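Side-chain contacts in ATP-dependent DNA helicase (Mycobacterium smegmatis, PDB 5V9X), which probably couples ATP hydrolysis to 3'-to-5' movement along single-stranded DNA to unwind RNA:DNA hybrids: residues His432-Ile437 against Ala867-Phe872; Val264-Asn269 against Leu665-Arg670; Val623-Glu628 against Ser734-Ile739. All blocks are in the same frame, centred on the assembly; numbering follows the deposited sequence.

Contact 1: His432-Ile437 against Ala867-Phe872; sequences HRTDLI and AASLLF. With nucleotides of chain B.
Ser869 meets Thr434 in a single hydroxyl-to-hydroxyl hydrogen bond beside the bound single-stranded DNA. Either hydroxyl could be the donor. At the start of the second segment, Ala867 turns its side chain to strand 697-702. Ala868 faces the DNA instead: its O lies 3.4 Å from N1 of adenine DA2 of chain B, and its CB also approaches this base.

Ser869 comes next. Its OG is anti to the backbone N (chi1 -177°) and reaches Thr434 OG1 at 2.9 Å. The methyl Thr434 CG2 packs alongside, 3.5 Å from Ser869 CB. The same OG is 3.6 Å from N4 of cytosine DC3 of chain B, a close approach only. That cytosine lies over one face of the His432 ring, with its N3 3.3 Å above the ring plane. Asp435 CB sits over the opposite face, so the imidazole lies between the base and the first turn of the helix that follows it. Leu870 ends the short helix, and the poorly ordered Phe872 beyond it packs on a thymine base.

His432 and Ala868 thus approach consecutive bases, consistent with a helicase following a tracking strand. Helix 433-448 rests on helix 661-676 through Arg433, which pairs with Glu671, and on strand 256-262 through Leu436. Helix 865-870 lies against strand 697-702 through Ala867 and Leu870.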
loop_
_atom_site.group_PDB
_atom_site.type_symbol
_atom_site.label_atom_id
_atom_site.label_comp_id
_atom_site.label_asym_id
_atom_site.label_seq_id
_atom_site.Cartn_x
_atom_site.Cartn_y
_atom_site.Cartn_z
ATOM N N HIS A 432 7.440 19.483 -7.621
ATOM C CA HIS A 432 7.328 20.272 -8.843
ATOM C C HIS A 432 5.933 20.885 -8.903
ATOM O O HIS A 432 5.142 20.770 -7.962
ATOM C CB HIS A 432 7.642 19.412 -10.072
ATOM C CG HIS A 432 6.830 18.158 -10.154
ATOM N ND1 HIS A 432 7.131 17.027 -9.426
ATOM C CD2 HIS A 432 5.729 17.855 -10.882
ATOM C CE1 HIS A 432 6.250 16.082 -9.700
ATOM N NE2 HIS A 432 5.389 16.558 -10.581
ATOM N N ARG A 433 5.630 21.530 -10.032
ATOM C CA ARG A 433 4.429 22.354 -10.134
ATOM C C ARG A 433 3.158 21.530 -9.939
ATOM O O ARG A 433 2.351 21.818 -9.048
ATOM C CB ARG A 433 4.412 23.081 -11.479
ATOM C CG ARG A 433 5.542 24.090 -11.636
ATOM C CD ARG A 433 5.006 25.491 -11.878
ATOM N NE ARG A 433 4.924 25.815 -13.300
ATOM C CZ ARG A 433 4.354 26.915 -13.782
ATOM N NH1 ARG A 433 3.805 27.797 -12.956
ATOM N NH2 ARG A 433 4.329 27.134 -15.090
ATOM N N THR A 434 2.955 20.501 -10.766
ATOM C CA THR A 434 1.733 19.709 -10.641
ATOM C C THR A 434 1.705 18.877 -9.367
ATOM O O THR A 434 0.626 18.441 -8.952
ATOM C CB THR A 434 1.547 18.788 -11.848
ATOM O OG1 THR A 434 2.630 17.850 -11.916
ATOM C CG2 THR A 434 1.482 19.604 -13.130
ATOM N N ASP A 435 2.860 18.635 -8.742
ATOM C CA ASP A 435 2.855 17.973 -7.444
ATOM C C ASP A 435 2.256 18.875 -6.373
ATOM O O ASP A 435 1.684 18.378 -5.395
ATOM C CB ASP A 435 4.272 17.551 -7.059
ATOM C CG ASP A 435 4.304 16.672 -5.820
ATOM O OD1 ASP A 435 3.258 16.086 -5.472
ATOM O OD2 ASP A 435 5.378 16.572 -5.190
ATOM N N LEU A 436 2.372 20.194 -6.543
ATOM C CA LEU A 436 1.774 21.127 -5.593
ATOM C C LEU A 436 0.265 20.940 -5.513
ATOM O O LEU A 436 -0.318 20.979 -4.422
ATOM C CB LEU A 436 2.125 22.563 -5.984
ATOM C CG LEU A 436 1.428 23.713 -5.258
ATOM C CD1 LEU A 436 1.734 23.680 -3.772
ATOM C CD2 LEU A 436 1.840 25.046 -5.865
ATOM N N ILE A 437 -0.385 20.731 -6.660
ATOM C CA ILE A 437 -1.810 20.411 -6.661
ATOM C C ILE A 437 -2.051 19.079 -5.963
ATOM O O ILE A 437 -3.036 18.913 -5.231
ATOM C CB ILE A 437 -2.352 20.402 -8.101
ATOM C CG1 ILE A 437 -2.219 21.790 -8.730
ATOM C CG2 ILE A 437 -3.799 19.932 -8.126
ATOM C CD1 ILE A 437 -2.436 21.800 -10.224
ATOM N N ALA A 867 0.838 20.006 -20.052
ATOM C CA ALA A 867 1.453 19.148 -21.058
ATOM C C ALA A 867 2.943 18.985 -20.799
ATOM O O ALA A 867 3.490 17.888 -20.954
ATOM C CB ALA A 867 1.211 19.719 -22.455
ATOM N N ALA A 868 3.615 20.070 -20.401
ATOM C CA ALA A 868 5.036 19.989 -20.081
ATOM C C ALA A 868 5.289 19.015 -18.940
ATOM O O ALA A 868 6.280 18.276 -18.953
ATOM C CB ALA A 868 5.574 21.376 -19.730
ATOM N N SER A 869 4.402 18.997 -17.944
ATOM C CA SER A 869 4.573 18.093 -16.811
ATOM C C SER A 869 4.452 16.635 -17.242
ATOM O O SER A 869 5.232 15.783 -16.799
ATOM C CB SER A 869 3.550 18.424 -15.726
ATOM O OG SER A 869 3.734 17.616 -14.576
ATOM N N LEU A 870 3.478 16.331 -18.107
ATOM C CA LEU A 870 3.303 14.962 -18.580
ATOM C C LEU A 870 4.515 14.497 -19.376
ATOM O O LEU A 870 4.907 13.326 -19.300
ATOM C CB LEU A 870 2.034 14.857 -19.425
ATOM C CG LEU A 870 0.716 15.060 -18.681
ATOM C CD1 LEU A 870 -0.457 14.973 -19.640
ATOM C CD2 LEU A 870 0.571 14.041 -17.561
ATOM N N LEU A 871 5.112 15.393 -20.155
ATOM C CA LEU A 871 6.397 15.098 -20.769
ATOM C C LEU A 871 7.464 15.057 -19.681
ATOM O O LEU A 871 7.428 15.854 -18.741
ATOM C CB LEU A 871 6.735 16.146 -21.827
ATOM C CG LEU A 871 5.607 16.404 -22.832
ATOM C CD1 LEU A 871 5.899 17.614 -23.706
ATOM C CD2 LEU A 871 5.342 15.174 -23.688
ATOM N N PHE A 872 8.405 14.116 -19.815
ATOM C CA PHE A 872 9.337 13.750 -18.745
ATOM C C PHE A 872 9.823 14.965 -17.961
ATOM O O PHE A 872 10.179 15.993 -18.540
ATOM C CB PHE A 872 10.535 12.993 -19.338
ATOM C CG PHE A 872 11.502 13.867 -20.083
ATOM C CD1 PHE A 872 11.293 14.169 -21.417
ATOM C CD2 PHE A 872 12.622 14.385 -19.450
ATOM C CE1 PHE A 872 12.182 14.973 -22.108
ATOM C CE2 PHE A 872 13.512 15.192 -20.133
ATOM C CZ PHE A 872 13.292 15.486 -21.465
ATOM P P DC B 3 14.297 19.294 -10.356
ATOM O OP1 DC B 3 14.310 20.177 -9.170
ATOM O OP2 DC B 3 15.547 18.642 -10.803
ATOM O "O5'" DC B 3 13.186 18.166 -10.108
ATOM C "C5'" DC B 3 13.081 17.558 -8.819
ATOM C "C4'" DC B 3 12.278 16.265 -8.864
ATOM O "O4'" DC B 3 10.961 16.515 -9.425
ATOM C "C3'" DC B 3 12.889 15.133 -9.694
ATOM O "O3'" DC B 3 12.734 13.891 -9.006
ATOM C "C2'" DC B 3 12.053 15.162 -10.973
ATOM C "C1'" DC B 3 10.694 15.559 -10.424
ATOM N N1 DC B 3 9.788 16.173 -11.436
ATOM C C2 DC B 3 8.702 15.441 -11.932
ATOM O O2 DC B 3 8.512 14.288 -11.523
ATOM N N3 DC B 3 7.886 16.017 -12.849
ATOM C C4 DC B 3 8.123 17.262 -13.264
ATOM N N4 DC B 3 7.292 17.788 -14.170
ATOM C C5 DC B 3 9.225 18.022 -12.770
ATOM C C6 DC B 3 10.020 17.445 -11.865
ATOM P P DA B 2 16.652 24.098 -15.479
ATOM O OP1 DA B 2 16.862 25.202 -14.516
ATOM O OP2 DA B 2 17.781 23.212 -15.838
ATOM O "O5'" DA B 2 15.442 23.181 -14.962
ATOM C "C5'" DA B 2 15.706 22.039 -14.146
ATOM C "C4'" DA B 2 14.486 21.673 -13.314
ATOM O "O4'" DA B 2 13.289 21.827 -14.120
ATOM C "C3'" DA B 2 14.453 20.232 -12.811
ATOM O "O3'" DA B 2 13.728 20.158 -11.587
ATOM C "C2'" DA B 2 13.701 19.531 -13.930
ATOM C "C1'" DA B 2 12.645 20.576 -14.249
ATOM N N9 DA B 2 12.105 20.466 -15.597
ATOM C C8 DA B 2 12.810 20.405 -16.767
ATOM N N7 DA B 2 12.055 20.307 -17.835
ATOM C C5 DA B 2 10.764 20.303 -17.330
ATOM C C6 DA B 2 9.502 20.220 -17.950
ATOM N N6 DA B 2 9.337 20.121 -19.274
ATOM N N1 DA B 2 8.412 20.242 -17.155
ATOM C C2 DA B 2 8.580 20.340 -15.830
ATOM N N3 DA B 2 9.713 20.424 -15.135
ATOM C C4 DA B 2 10.778 20.400 -15.952
#

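Contact 2: Val264-Asn269 against Leu665-Arg670; sequences VPDMAN and LHQLLR
Asp266 and Gln667 are the nearest backbone pair, with Asp266 CA 8.4 Å from Gln667 CA, so the loop and the helix meet only through side chains reaching across. The loop carries an Asx turn: Asp266 OD1 accepts a hydrogen bond from the backbone N of Ala268, two residues on, at 2.9 Å. The loop follows strand 256-262, which belongs to a seven-stranded parallel sheet. That sheet corresponds to the second RecA-like domain of a superfamily 2 helicase.

Across the contact the carboxylate of Asp266 meets the amide of Gln667. Both side chains leave with CG anti to the backbone N, with chi1 -173° for Gln667. Gln667 then runs on extended, which carries its amide out from the helix to the loop. The two side chains cross at about a right angle, and their flat ends are turned 67° apart. As modelled, Asp266 OD1 lies 3.0 Å from Gln667 OE1. Both are acceptors, so this is a close approach and not a hydrogen bond. Gln667 NE2 is 3.5 Å from Asp266 OD2.

Firmer ties lie just outside. Asn664, one residue before the helical segment, bonds with its side chain to Met267 N and Val264 O. Arg433 of the neighbouring helix 433-448 packs on both Ala268 and Leu668. The loop is thus also fastened to helix 661-676 beside the Asp266-Gln667 pair. Within the Asx turn, the N-H of Ala268 approaches Asp266 OD1 from above the carboxylate, 49° out of its plane, and the N of Asn269 adds a weak bond to the same oxygen.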
loop_
_atom_site.group_PDB
_atom_site.type_symbol
_atom_site.label_atom_id
_atom_site.label_comp_id
_atom_site.label_asym_id
_atom_site.label_seq_id
_atom_site.Cartn_x
_atom_site.Cartn_y
_atom_site.Cartn_z
ATOM N N VAL A 264 10.571 28.132 -3.023
ATOM C CA VAL A 264 11.019 28.989 -4.121
ATOM C C VAL A 264 9.871 29.876 -4.595
ATOM O O VAL A 264 8.701 29.482 -4.494
ATOM C CB VAL A 264 11.589 28.153 -5.280
ATOM C CG1 VAL A 264 12.795 27.356 -4.815
ATOM C CG2 VAL A 264 10.533 27.226 -5.837
ATOM N N PRO A 265 10.156 31.079 -5.114
ATOM C CA PRO A 265 9.074 31.976 -5.547
ATOM C C PRO A 265 8.446 31.572 -6.871
ATOM O O PRO A 265 7.279 31.883 -7.130
ATOM C CB PRO A 265 9.773 33.336 -5.655
ATOM C CG PRO A 265 11.189 32.995 -5.962
ATOM C CD PRO A 265 11.477 31.727 -5.204
ATOM N N ASP A 266 9.209 30.888 -7.720
ATOM C CA ASP A 266 8.720 30.484 -9.036
ATOM C C ASP A 266 9.346 29.140 -9.372
ATOM O O ASP A 266 10.541 29.071 -9.675
ATOM C CB ASP A 266 9.057 31.534 -10.093
ATOM C CG ASP A 266 8.402 31.253 -11.434
ATOM O OD1 ASP A 266 7.738 30.206 -11.579
ATOM O OD2 ASP A 266 8.551 32.091 -12.349
ATOM N N MET A 267 8.542 28.077 -9.318
ATOM C CA MET A 267 9.041 26.750 -9.654
ATOM C C MET A 267 9.279 26.583 -11.150
ATOM O O MET A 267 9.994 25.659 -11.550
ATOM C CB MET A 267 8.067 25.680 -9.154
ATOM C CG MET A 267 7.948 25.631 -7.641
ATOM S SD MET A 267 6.888 24.309 -7.027
ATOM C CE MET A 267 5.272 24.972 -7.398
ATOM N N ALA A 268 8.701 27.456 -11.980
ATOM C CA ALA A 268 8.907 27.372 -13.421
ATOM C C ALA A 268 10.221 28.011 -13.849
ATOM O O ALA A 268 10.856 27.541 -14.800
ATOM C CB ALA A 268 7.740 28.035 -14.155
ATOM N N ASN A 269 10.637 29.077 -13.169
ATOM C CA ASN A 269 11.903 29.762 -13.421
ATOM C C ASN A 269 12.704 29.706 -12.124
ATOM O O ASN A 269 12.597 30.591 -11.272
ATOM C CB ASN A 269 11.671 31.204 -13.895
ATOM C CG ASN A 269 12.925 32.063 -13.818
ATOM O OD1 ASN A 269 14.046 31.572 -13.962
ATOM N ND2 ASN A 269 12.735 33.356 -13.583
ATOM N N LEU A 665 0.851 28.232 -7.119
ATOM C CA LEU A 665 -0.392 27.608 -7.563
ATOM C C LEU A 665 -1.180 28.552 -8.460
ATOM O O LEU A 665 -1.673 28.151 -9.521
ATOM C CB LEU A 665 -1.236 27.187 -6.359
ATOM C CG LEU A 665 -2.628 26.665 -6.718
ATOM C CD1 LEU A 665 -2.521 25.409 -7.570
ATOM C CD2 LEU A 665 -3.448 26.405 -5.467
ATOM N N HIS A 666 -1.312 29.813 -8.042
ATOM C CA HIS A 666 -2.019 30.799 -8.849
ATOM C C HIS A 666 -1.355 30.967 -10.209
ATOM O O HIS A 666 -2.026 30.956 -11.248
ATOM C CB HIS A 666 -2.074 32.136 -8.109
ATOM C CG HIS A 666 -2.973 33.146 -8.752
ATOM N ND1 HIS A 666 -2.651 33.787 -9.929
ATOM C CD2 HIS A 666 -4.184 33.624 -8.381
ATOM C CE1 HIS A 666 -3.627 34.614 -10.256
ATOM N NE2 HIS A 666 -4.569 34.535 -9.335
ATOM N N GLN A 667 -0.030 31.120 -10.218
ATOM C CA GLN A 667 0.688 31.278 -11.477
ATOM C C GLN A 667 0.539 30.044 -12.356
ATOM O O GLN A 667 0.370 30.157 -13.576
ATOM C CB GLN A 667 2.163 31.565 -11.206
ATOM C CG GLN A 667 2.948 31.903 -12.453
ATOM C CD GLN A 667 4.416 31.565 -12.326
ATOM O OE1 GLN A 667 4.866 31.079 -11.288
ATOM N NE2 GLN A 667 5.173 31.814 -13.388
ATOM N N LEU A 668 0.601 28.855 -11.751
ATOM C CA LEU A 668 0.458 27.619 -12.515
ATOM C C LEU A 668 -0.887 27.565 -13.226
ATOM O O LEU A 668 -0.959 27.277 -14.426
ATOM C CB LEU A 668 0.624 26.413 -11.590
ATOM C CG LEU A 668 0.311 25.037 -12.177
ATOM C CD1 LEU A 668 1.274 24.695 -13.299
ATOM C CD2 LEU A 668 0.354 23.982 -11.089
ATOM N N LEU A 669 -1.968 27.848 -12.498
ATOM C CA LEU A 669 -3.297 27.777 -13.096
ATOM C C LEU A 669 -3.517 28.907 -14.092
ATOM O O LEU A 669 -4.157 28.709 -15.131
ATOM C CB LEU A 669 -4.359 27.800 -12.001
ATOM C CG LEU A 669 -4.247 26.628 -11.026
ATOM C CD1 LEU A 669 -5.251 26.760 -9.894
ATOM C CD2 LEU A 669 -4.434 25.313 -11.765
ATOM N N ARG A 670 -2.996 30.099 -13.795
ATOM C CA ARG A 670 -3.082 31.202 -14.747
ATOM C C ARG A 670 -2.410 30.839 -16.064
ATOM O O ARG A 670 -3.006 30.983 -17.138
ATOM C CB ARG A 670 -2.457 32.465 -14.149
ATOM C CG ARG A 670 -2.442 33.649 -15.101
ATOM C CD ARG A 670 -1.915 34.915 -14.445
ATOM N NE ARG A 670 -0.584 34.742 -13.870
ATOM C CZ ARG A 670 0.539 34.680 -14.580
ATOM N NH1 ARG A 670 0.500 34.762 -15.902
ATOM N NH2 ARG A 670 1.704 34.526 -13.965
#

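Contact 3: Val623-Glu628 against Ser734-Ile739; sequences VGRPAE and SDDGII
Arg625 presents two different parts of itself to two neighbouring aspartates. Its backbone N points to Asp735, and its guanidinium points to Asp736. Asp735 turns one oxygen to the loop: Arg625 N donates to Asp735 OD1 at 3.0 Å, with a nearly straight N-H...O angle of 164°. The donor comes in on the syn side of the carboxylate, 35° out of its plane. Arg625 CB rests beside the same oxygen, 3.3 Å from Asp735 OD1.

The arginine chain is bent at chi2 and chi3, and this swings the guanidinium past Asp735 to Asp736. The pair is a salt bridge between Arg625 NH2 and Asp736 OD1, but the two atoms are modelled too close together, so its fine geometry is doubtful. As modelled, the carboxylate lies at the guanidinium edge. Arg625 NE also makes a weak bond to the carbonyl of Pro704.

Both aspartates occupy the middle of a type I beta turn from Ser734 to Gly737. The turn joins strands 732-734 and 737-742 as a hairpin, closed by Ser734 N to Gly737 O at 3.0 Å. The contact therefore sets the hairpin tip against the loop that leads into helix 627-640.

Asp735 OD1 also accepts from the backbone N of Leu707, so two amides grip one oxygen. This should limit rotation of the carboxylate. Arg625 is opposite in charge to both acids and may favour their ionised forms, though its charged end does not touch the Asp735 carboxylate.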
loop_
_atom_site.group_PDB
_atom_site.type_symbol
_atom_site.label_atom_id
_atom_site.label_comp_id
_atom_site.label_asym_id
_atom_site.label_seq_id
_atom_site.Cartn_x
_atom_site.Cartn_y
_atom_site.Cartn_z
ATOM N N VAL A 623 -1.060 0.263 -8.692
ATOM C CA VAL A 623 -2.250 0.569 -9.491
ATOM C C VAL A 623 -2.240 2.002 -10.020
ATOM O O VAL A 623 -2.447 2.225 -11.215
ATOM C CB VAL A 623 -3.529 0.250 -8.684
ATOM C CG1 VAL A 623 -3.595 -1.237 -8.383
ATOM C CG2 VAL A 623 -3.607 1.050 -7.393
ATOM N N GLY A 624 -2.029 2.998 -9.170
ATOM C CA GLY A 624 -2.122 4.391 -9.571
ATOM C C GLY A 624 -3.233 5.107 -8.829
ATOM O O GLY A 624 -3.824 4.588 -7.878
ATOM N N ARG A 625 -3.524 6.321 -9.288
ATOM C CA ARG A 625 -4.487 7.174 -8.598
ATOM C C ARG A 625 -5.894 6.599 -8.725
ATOM O O ARG A 625 -6.298 6.192 -9.822
ATOM C CB ARG A 625 -4.452 8.594 -9.161
ATOM C CG ARG A 625 -4.761 9.664 -8.126
ATOM C CD ARG A 625 -5.613 10.793 -8.683
ATOM N NE ARG A 625 -4.976 11.505 -9.788
ATOM C CZ ARG A 625 -4.011 12.405 -9.637
ATOM N NH1 ARG A 625 -3.557 12.698 -8.427
ATOM N NH2 ARG A 625 -3.494 13.009 -10.696
ATOM N N PRO A 626 -6.663 6.547 -7.643
ATOM C CA PRO A 626 -8.044 6.067 -7.733
ATOM C C PRO A 626 -8.975 7.127 -8.306
ATOM O O PRO A 626 -8.702 8.328 -8.267
ATOM C CB PRO A 626 -8.399 5.741 -6.280
ATOM C CG PRO A 626 -7.546 6.651 -5.477
ATOM C CD PRO A 626 -6.263 6.827 -6.253
ATOM N N ALA A 627 -10.110 6.650 -8.831
ATOM C CA ALA A 627 -10.992 7.510 -9.618
ATOM C C ALA A 627 -11.646 8.592 -8.765
ATOM O O ALA A 627 -11.784 9.737 -9.212
ATOM C CB ALA A 627 -12.057 6.669 -10.320
ATOM N N GLU A 628 -12.069 8.254 -7.543
ATOM C CA GLU A 628 -12.697 9.254 -6.686
ATOM C C GLU A 628 -11.716 10.356 -6.309
ATOM O O GLU A 628 -12.081 11.536 -6.275
ATOM C CB GLU A 628 -13.276 8.600 -5.431
ATOM C CG GLU A 628 -14.782 8.392 -5.494
ATOM C CD GLU A 628 -15.404 8.211 -4.124
ATOM O OE1 GLU A 628 -14.766 8.609 -3.125
ATOM O OE2 GLU A 628 -16.529 7.669 -4.044
ATOM N N SER A 734 -0.687 8.039 -18.012
ATOM C CA SER A 734 -0.246 8.428 -16.678
ATOM C C SER A 734 -1.474 8.800 -15.855
ATOM O O SER A 734 -2.615 8.661 -16.308
ATOM C CB SER A 734 0.768 9.577 -16.751
ATOM O OG SER A 734 0.193 10.724 -17.349
ATOM N N ASP A 735 -1.238 9.274 -14.628
ATOM C CA ASP A 735 -2.342 9.685 -13.766
ATOM C C ASP A 735 -3.106 10.864 -14.359
ATOM O O ASP A 735 -4.331 10.955 -14.215
ATOM C CB ASP A 735 -1.823 10.048 -12.370
ATOM C CG ASP A 735 -1.622 8.834 -11.480
ATOM O OD1 ASP A 735 -2.355 7.839 -11.652
ATOM O OD2 ASP A 735 -0.734 8.879 -10.601
ATOM N N ASP A 736 -2.404 11.779 -15.027
ATOM C CA ASP A 736 -2.988 13.047 -15.447
ATOM C C ASP A 736 -3.135 13.164 -16.961
ATOM O O ASP A 736 -3.087 14.271 -17.506
ATOM C CB ASP A 736 -2.171 14.218 -14.903
ATOM C CG ASP A 736 -2.348 14.401 -13.409
ATOM O OD1 ASP A 736 -2.804 13.447 -12.747
ATOM O OD2 ASP A 736 -2.046 15.502 -12.898
ATOM N N GLY A 737 -3.321 12.047 -17.654
ATOM C CA GLY A 737 -3.696 12.103 -19.048
ATOM C C GLY A 737 -3.045 11.006 -19.860
ATOM O O GLY A 737 -2.477 10.054 -19.325
ATOM N N ILE A 738 -3.144 11.158 -21.182
ATOM C CA ILE A 738 -2.632 10.196 -22.151
ATOM C C ILE A 738 -1.897 10.962 -23.243
ATOM O O ILE A 738 -2.403 11.969 -23.751
ATOM C CB ILE A 738 -3.764 9.341 -22.756
ATOM C CG1 ILE A 738 -4.398 8.446 -21.687
ATOM C CG2 ILE A 738 -3.257 8.505 -23.926
ATOM C CD1 ILE A 738 -5.575 7.641 -22.188
ATOM N N ILE A 739 -0.708 10.485 -23.606
ATOM C CA ILE A 739 0.131 11.120 -24.619
ATOM C C ILE A 739 0.098 10.273 -25.884
ATOM O O ILE A 739 0.376 9.069 -25.840
ATOM C CB ILE A 739 1.576 11.300 -24.124
ATOM C CG1 ILE A 739 1.601 12.065 -22.800
ATOM C CG2 ILE A 739 2.410 12.026 -25.172
ATOM C CD1 ILE A 739 2.983 12.181 -22.192
#

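Overall arrangement
Contact 1 stands between the other two. Its centre is about 11 Å from that of contact 2 and about 13 Å from that of contact 3; the centres of contacts 2 and 3 are about 23 Å apart, and these two do not touch. Helix 433-448 packs on helix 661-676 and so joins contacts 1 and 2. Leu870 of helix 865-870 packs on Ser734 and Asp736 and joins contacts 1 and 3. Along the chain the segments run 264-269, 432-437, 623-628, 665-670, 734-739, 867-872. Contacts 1 and 2 cross, as do 2 and 3, while both halves of contact 3 fall between those of contact 1. The parallel sheet containing strand 256-262 is thus tied to the C-terminal mixed sheet beside the DNA.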